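Local coordinates for peroxisomal membrane protein LPX1 (Saccharomyces cerevisiae, PDB 2Y6U) that hydrolyses acyl esters in peroxisomes, with acyl esterase, triacylglycerol lipase and phospholipase A activity, and adopts an alpha/beta hydrolase fold, at residues N262-C265 with Y266-M269; H340-E343 with F344-S348; E213-K216 with Y217-G221. All coordinates share one frame; numbering follows the deposited sequence.

Contact 1 of 3, residues N262-C265 with Y266-M269; sequences NLLC and YMNM
Y266 and N262 lie side by side where helix 259-264 of this alpha/beta hydrolase runs out into the turn leading to helix 273-279. Amide and ring planes are 23° apart, and N262 OD1 meets the ring at its edge, 3.7 Å from Y266 CE2. One water closes the pair, donating to N262 OD1 at 2.6 Å and also hydrogen-bonded to Y266 OH, so both polar ends are served through the water. The short amide of N262 offers an acceptor at the ring's edge; the long ring of Y266 packs while its OH reaches the same water. Y266 also packs on S61, L200 and I192, close to the presumed nucleophile elbow.

In the backbone, L263 O accepts from Y266 N at 2.9 Å, an i to i+3 bond of the 3-10 type; M267 N to L264 O is weak. Extended at chi2 (168°), M267 lays SD 4.1 Å from both L263 CB and L264 CD2, beside F374 of the second subunit. N268 uses ND2 on N111 OD1. Where the helical pattern has ended, a second water takes over, accepting from N268 N at 3.1 Å and donating to C265 O at 2.7 Å.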
loop_
_atom_site.group_PDB
_atom_site.type_symbol
_atom_site.label_atom_id
_atom_site.label_comp_id
_atom_site.label_asym_id
_atom_site.label_seq_id
_atom_site.Cartn_x
_atom_site.Cartn_y
_atom_site.Cartn_z
ATOM N N ASN A 262 15.855 13.154 14.463
ATOM C CA ASN A 262 16.967 12.996 13.551
ATOM C C ASN A 262 17.649 11.655 13.940
ATOM O O ASN A 262 17.784 10.736 13.103
ATOM C CB ASN A 262 17.903 14.223 13.669
ATOM C CG ASN A 262 18.752 14.444 12.467
ATOM O OD1 ASN A 262 19.111 13.492 11.783
ATOM N ND2 ASN A 262 19.153 15.747 12.224
ATOM N N LEU A 263 17.972 11.517 15.221
ATOM C CA LEU A 263 18.632 10.336 15.758
ATOM C C LEU A 263 17.800 9.070 15.531
ATOM O O LEU A 263 18.354 8.033 15.174
ATOM C CB LEU A 263 18.947 10.499 17.228
ATOM C CG LEU A 263 20.094 11.505 17.495
ATOM C CD1 LEU A 263 20.237 11.776 18.995
ATOM C CD2 LEU A 263 21.462 11.013 16.921
ATOM N N LEU A 264 16.481 9.157 15.761
ATOM C CA LEU A 264 15.585 8.040 15.518
ATOM C C LEU A 264 15.559 7.522 14.081
ATOM O O LEU A 264 15.114 6.377 13.844
ATOM C CB LEU A 264 14.141 8.433 15.924
ATOM C CG LEU A 264 13.850 8.602 17.388
ATOM C CD1 LEU A 264 12.513 9.276 17.703
ATOM C CD2 LEU A 264 13.997 7.245 18.130
ATOM N N CYS A 265 16.007 8.326 13.117
ATOM C CA CYS A 265 16.121 7.874 11.762
ATOM C C CYS A 265 17.178 6.802 11.609
ATOM O O CYS A 265 17.172 6.163 10.599
ATOM C CB CYS A 265 16.507 9.012 10.834
ATOM S SG CYS A 265 15.137 10.193 10.666
ATOM N N TYR A 266 18.086 6.665 12.579
ATOM C CA TYR A 266 19.225 5.787 12.518
ATOM C C TYR A 266 19.067 4.553 13.415
ATOM O O TYR A 266 19.959 3.743 13.464
ATOM C CB TYR A 266 20.540 6.557 12.853
ATOM C CG TYR A 266 20.783 7.699 11.908
ATOM C CD1 TYR A 266 21.496 7.506 10.683
ATOM C CD2 TYR A 266 20.278 8.958 12.175
ATOM C CE1 TYR A 266 21.672 8.559 9.775
ATOM C CE2 TYR A 266 20.425 10.021 11.253
ATOM C CZ TYR A 266 21.121 9.811 10.060
ATOM O OH TYR A 266 21.303 10.844 9.207
ATOM N N MET A 267 18.003 4.445 14.211
ATOM C CA MET A 267 17.982 3.546 15.353
ATOM C C MET A 267 17.010 2.387 15.145
ATOM O O MET A 267 16.900 1.539 15.979
ATOM C CB MET A 267 17.544 4.342 16.589
ATOM C CG MET A 267 18.635 5.408 16.980
ATOM S SD MET A 267 18.033 6.628 18.232
ATOM C CE MET A 267 17.867 5.568 19.639
ATOM N N ASN A 268 16.322 2.361 14.020
ATOM C CA ASN A 268 15.130 1.479 13.896
ATOM C C ASN A 268 15.136 0.604 12.639
ATOM O O ASN A 268 14.107 -0.025 12.336
ATOM C CB ASN A 268 13.942 2.451 13.740
ATOM C CG ASN A 268 12.696 1.892 14.275
ATOM O OD1 ASN A 268 12.677 0.981 15.154
ATOM N ND2 ASN A 268 11.587 2.342 13.676
ATOM N N MET A 269 16.269 0.581 11.936
ATOM C CA MET A 269 16.357 0.027 10.554
ATOM C C MET A 269 16.012 -1.405 10.538
ATOM O O MET A 269 15.366 -1.847 9.592
ATOM C CB MET A 269 17.751 0.082 10.011
ATOM C CG MET A 269 18.222 1.364 9.630
ATOM S SD MET A 269 17.539 2.020 8.075
ATOM C CE MET A 269 17.729 1.032 6.644
HETATM O O HOH W 1 21.076 13.241 10.074
HETATM O O HOH W 2 16.107 3.779 11.251
#

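Contact 2 of 3, residues H340-E343 with F344-S348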
loop_
_atom_site.group_PDB
_atom_site.type_symbol
_atom_site.label_atom_id
_atom_site.label_comp_id
_atom_site.label_asym_id
_atom_site.label_seq_id
_atom_site.Cartn_x
_atom_site.Cartn_y
_atom_site.Cartn_z
ATOM N N HIS A 340 19.131 11.115 -17.635
ATOM C CA HIS A 340 18.377 9.871 -17.557
ATOM C C HIS A 340 16.924 10.061 -17.853
ATOM O O HIS A 340 16.295 9.216 -18.479
ATOM C CB HIS A 340 18.589 9.143 -16.241
ATOM C CG HIS A 340 19.948 8.584 -16.102
ATOM N ND1 HIS A 340 20.443 7.603 -16.939
ATOM C CD2 HIS A 340 20.964 8.957 -15.294
ATOM C CE1 HIS A 340 21.710 7.373 -16.614
ATOM N NE2 HIS A 340 22.036 8.159 -15.593
ATOM N N ILE A 341 16.356 11.157 -17.434
ATOM C CA ILE A 341 14.940 11.401 -17.775
ATOM C C ILE A 341 14.754 11.585 -19.259
ATOM O O ILE A 341 13.814 11.051 -19.905
ATOM C CB ILE A 341 14.434 12.692 -17.024
ATOM C CG1 ILE A 341 14.315 12.397 -15.485
ATOM C CG2 ILE A 341 13.103 13.165 -17.596
ATOM C CD1 ILE A 341 13.893 13.701 -14.682
ATOM N N HIS A 342 15.665 12.360 -19.869
ATOM C CA HIS A 342 15.589 12.537 -21.315
ATOM C C HIS A 342 15.688 11.210 -22.068
ATOM O O HIS A 342 14.861 10.924 -22.942
ATOM C CB HIS A 342 16.738 13.464 -21.794
ATOM C CG HIS A 342 16.757 13.701 -23.262
ATOM N ND1 HIS A 342 15.901 14.586 -23.879
ATOM C CD2 HIS A 342 17.549 13.198 -24.240
ATOM C CE1 HIS A 342 16.173 14.624 -25.179
ATOM N NE2 HIS A 342 17.158 13.783 -25.428
ATOM N N GLU A 343 16.670 10.385 -21.738
ATOM C CA GLU A 343 16.820 9.126 -22.472
ATOM C C GLU A 343 15.570 8.241 -22.231
ATOM O O GLU A 343 15.096 7.570 -23.113
ATOM C CB GLU A 343 18.077 8.373 -22.001
ATOM C CG GLU A 343 19.406 9.031 -22.375
ATOM C CD GLU A 343 19.651 9.171 -23.899
ATOM O OE1 GLU A 343 19.253 8.287 -24.699
ATOM O OE2 GLU A 343 20.256 10.172 -24.300
ATOM N N PHE A 344 15.076 8.242 -21.002
ATOM C CA PHE A 344 13.925 7.378 -20.665
ATOM C C PHE A 344 12.689 7.746 -21.487
ATOM O O PHE A 344 12.068 6.872 -22.138
ATOM C CB PHE A 344 13.661 7.416 -19.133
ATOM C CG PHE A 344 12.507 6.558 -18.703
ATOM C CD1 PHE A 344 12.688 5.224 -18.461
ATOM C CD2 PHE A 344 11.211 7.065 -18.641
ATOM C CE1 PHE A 344 11.627 4.357 -18.199
ATOM C CE2 PHE A 344 10.111 6.205 -18.313
ATOM C CZ PHE A 344 10.327 4.840 -18.148
ATOM N N VAL A 345 12.350 9.050 -21.527
ATOM C CA VAL A 345 11.234 9.518 -22.358
ATOM C C VAL A 345 11.385 9.151 -23.857
ATOM O O VAL A 345 10.457 8.648 -24.494
ATOM C CB VAL A 345 11.039 11.029 -22.253
ATOM C CG1 VAL A 345 9.849 11.482 -23.137
ATOM C CG2 VAL A 345 10.889 11.470 -20.811
ATOM N N LEU A 346 12.574 9.352 -24.391
ATOM C CA LEU A 346 12.814 9.086 -25.788
ATOM C C LEU A 346 12.505 7.655 -26.192
ATOM O O LEU A 346 12.054 7.433 -27.315
ATOM C CB LEU A 346 14.262 9.434 -26.171
ATOM C CG LEU A 346 14.492 10.850 -26.719
ATOM C CD1 LEU A 346 15.881 10.941 -27.311
ATOM C CD2 LEU A 346 13.460 11.247 -27.788
ATOM N N THR A 347 12.744 6.693 -25.307
ATOM C CA THR A 347 12.489 5.307 -25.623
ATOM C C THR A 347 11.152 4.794 -25.067
ATOM O O THR A 347 10.822 3.612 -25.210
ATOM C CB THR A 347 13.664 4.422 -25.103
ATOM O OG1 THR A 347 13.759 4.517 -23.699
ATOM C CG2 THR A 347 15.028 4.874 -25.712
ATOM N N SER A 348 10.365 5.678 -24.449
ATOM C CA SER A 348 9.167 5.217 -23.765
ATOM C C SER A 348 8.033 4.970 -24.774
ATOM O O SER A 348 7.831 5.798 -25.630
ATOM C CB SER A 348 8.727 6.207 -22.694
ATOM O OG SER A 348 7.773 5.560 -21.881
#
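H342 and L346, one helical turn apart, make the main side-chain contact here. The leucine comes over one face of the imidazole, its CG 4.1 Å above the ring plane and displaced toward the rim, while L346 CD1 reaches H342 NE2 at 3.6 Å. The histidine gets there because its CG stands anti to the backbone N (chi1 180°), which swings the ring along the helix toward the following turn. A flat imidazole suits the spot: it offers a face to the leucine and still has a nitrogen to spend on the protein beyond.

On the buried side the fit is between branched chains. V345 CG2 approaches I341 CG2 at 4.3 Å and rests still closer to the backbone, 3.1 Å from I341 O. Short and branched, the side chains of I341 and V345 both fit against L53 of strand 51-58.

The backbone beneath sets this spacing. V345 N bonds to I341 O at 3.0 Å, and F344 N to H340 O and L346 N to H342 O repeat the pattern. Toward the end it slackens, for T347 N gives E343 O only a weak bond of 3.3 Å.

Further out, Y84 OH bonds to H342 ND1 and so restrains the rotation of the ring that L346 covers. I341 and F344 pack on L164 of strand 164-168, whereas E343, L346 and T347 are exposed. H340 is the polar exception on the buried side: its NE2 is hydrogen-bonded to D316 OD2, and its ring stands edge-to-face with that of H314. This is the last part of helix 330-347, laid against the central mixed beta-sheet of an alpha/beta hydrolase.

Contact 3 of 3, residues E213-K216 with Y217-G221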
loop_
_atom_site.group_PDB
_atom_site.type_symbol
_atom_site.label_atom_id
_atom_site.label_comp_id
_atom_site.label_asym_id
_atom_site.label_seq_id
_atom_site.Cartn_x
_atom_site.Cartn_y
_atom_site.Cartn_z
ATOM N N GLU A 213 24.932 32.026 17.110
ATOM C CA GLU A 213 25.392 30.663 17.427
ATOM C C GLU A 213 24.736 29.627 16.491
ATOM O O GLU A 213 25.366 28.636 16.134
ATOM C CB GLU A 213 25.060 30.289 18.876
ATOM C CG GLU A 213 25.814 31.092 19.923
ATOM C CD GLU A 213 27.305 30.797 19.910
ATOM O OE1 GLU A 213 27.655 29.608 19.775
ATOM O OE2 GLU A 213 28.129 31.745 20.068
ATOM N N TYR A 214 23.480 29.877 16.149
ATOM C CA TYR A 214 22.752 29.070 15.153
ATOM C C TYR A 214 23.472 29.057 13.797
ATOM O O TYR A 214 23.823 27.986 13.290
ATOM C CB TYR A 214 21.307 29.567 14.987
ATOM C CG TYR A 214 20.575 28.957 13.808
ATOM C CD1 TYR A 214 20.370 27.579 13.724
ATOM C CD2 TYR A 214 20.131 29.759 12.750
ATOM C CE1 TYR A 214 19.721 27.024 12.652
ATOM C CE2 TYR A 214 19.522 29.215 11.658
ATOM C CZ TYR A 214 19.296 27.827 11.603
ATOM O OH TYR A 214 18.683 27.256 10.488
ATOM N N VAL A 215 23.688 30.220 13.185
ATOM C CA VAL A 215 24.347 30.225 11.895
ATOM C C VAL A 215 25.786 29.658 12.012
ATOM O O VAL A 215 26.239 28.955 11.123
ATOM C CB VAL A 215 24.295 31.625 11.250
ATOM C CG1 VAL A 215 25.222 31.703 10.034
ATOM C CG2 VAL A 215 22.842 32.024 10.894
ATOM N N LYS A 216 26.498 29.947 13.098
ATOM C CA LYS A 216 27.855 29.400 13.303
ATOM C C LYS A 216 27.848 27.865 13.301
ATOM O O LYS A 216 28.634 27.214 12.609
ATOM C CB LYS A 216 28.454 29.897 14.615
ATOM C CG LYS A 216 29.846 29.313 15.025
ATOM C CD LYS A 216 30.390 30.046 16.278
ATOM C CE LYS A 216 31.810 29.614 16.623
ATOM N NZ LYS A 216 32.350 30.331 17.797
ATOM N N TYR A 217 26.996 27.285 14.127
ATOM C CA TYR A 217 26.807 25.837 14.055
ATOM C C TYR A 217 26.405 25.344 12.641
ATOM O O TYR A 217 27.003 24.390 12.120
ATOM C CB TYR A 217 25.815 25.363 15.132
ATOM C CG TYR A 217 25.555 23.907 15.026
ATOM C CD1 TYR A 217 26.400 22.973 15.603
ATOM C CD2 TYR A 217 24.456 23.455 14.297
ATOM C CE1 TYR A 217 26.140 21.605 15.463
ATOM C CE2 TYR A 217 24.193 22.128 14.163
ATOM C CZ TYR A 217 25.033 21.204 14.745
ATOM O OH TYR A 217 24.702 19.882 14.534
ATOM N N MET A 218 25.419 25.963 12.000
ATOM C CA MET A 218 24.971 25.413 10.698
ATOM C C MET A 218 26.172 25.389 9.730
ATOM O O MET A 218 26.388 24.398 9.061
ATOM C CB MET A 218 23.772 26.182 10.126
ATOM C CG MET A 218 22.553 26.048 10.970
ATOM S SD MET A 218 21.976 24.283 11.084
ATOM C CE MET A 218 21.209 24.161 9.438
ATOM N N ARG A 219 26.992 26.447 9.731
ATOM C CA ARG A 219 28.083 26.575 8.744
ATOM C C ARG A 219 29.360 25.824 9.157
ATOM O O ARG A 219 30.216 25.562 8.301
ATOM C CB ARG A 219 28.408 28.056 8.474
ATOM C CG ARG A 219 27.278 28.816 7.812
ATOM C CD ARG A 219 27.634 30.263 7.464
ATOM N NE ARG A 219 26.448 30.891 6.869
ATOM C CZ ARG A 219 26.001 30.677 5.627
ATOM N NH1 ARG A 219 26.634 29.890 4.779
ATOM N NH2 ARG A 219 24.922 31.318 5.198
ATOM N N ASN A 220 29.485 25.460 10.444
ATOM C CA ASN A 220 30.712 24.790 10.955
ATOM C C ASN A 220 30.566 23.435 11.622
ATOM O O ASN A 220 31.569 22.705 11.723
ATOM C CB ASN A 220 31.430 25.685 11.953
ATOM C CG ASN A 220 31.898 26.930 11.351
ATOM O OD1 ASN A 220 32.971 26.963 10.760
ATOM N ND2 ASN A 220 31.148 28.007 11.548
ATOM N N GLY A 221 29.392 23.118 12.153
ATOM C CA GLY A 221 29.257 21.906 12.969
ATOM C C GLY A 221 28.140 20.962 12.533
ATOM O O GLY A 221 28.052 19.840 13.016
#
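Torsions on both sides bring Y214 and M218 together. The tyrosine CG is anti to the backbone N (chi1 169°), turning the ring toward the next turn of the helix, and the methionine CG, beside its own backbone N (chi1 -65°), is set over one face of that ring, 3.4 Å from Y214 CE1. A bend at chi2 (-62°) then turns the sulfur to an oblique Met-aromatic position, M218 SD lying 4.9 Å from the Y214 ring centroid. A broad ring and a pliable thioether chain suit this buried flank, since the one gives a surface to which the other can bend.

V215 and R219 run alongside each other, pointing the same way. The valine methyl CG1 meets the guanidinium at its edge, near the group's plane, 3.5 Å from R219 NE, and the methylenes of the arginine cover the valine before the charged end goes on to a weak bond with Q233.

At the helix end N220 reaches back to K216. Its ND2 gives K216 O a hydrogen bond of 2.8 Å, with the acceptor close to the plane of the asparagine amide. The short side chain thus supplies K216 O with a straighter donor where the backbone bond from N220 N is weak, a good use of asparagine. The single N-H of N220 is shared between K216 O and Y217 O. At 2.7 Å, Y217 O also accepts from G221 N, where the helical backbone angles stop.

Helix 211-220 packs through Y214 and M218 onto helix 229-239, where Y214 OH bonds to I236 O and M218 touches I235 and I236. Y214 also leans on V253 and T255 of strand 253-255, and together with V215 meets R240 of strand 240-241, in the small antiparallel sheet.

How the contacts relate
Along the chain the order is contact 3, contact 1, contact 2, and the three share no helix or strand. Contacts 3 and 1 lie 23 Å apart between centres, with nearest atoms about 7 Å apart; both belong to the part of the chain inserted between strands 164-168 and 286-292 of the main sheet, consistent with the cap of an alpha/beta hydrolase. Contact 2 sits on helix 330-347, after the last strand of that sheet, 36 Å from contact 1 and 41 Å from contact 3, centre to centre. Contacts 1 and 2 are on opposite sides of the chain's centre. Among the three, contact 1 alone meets the second subunit.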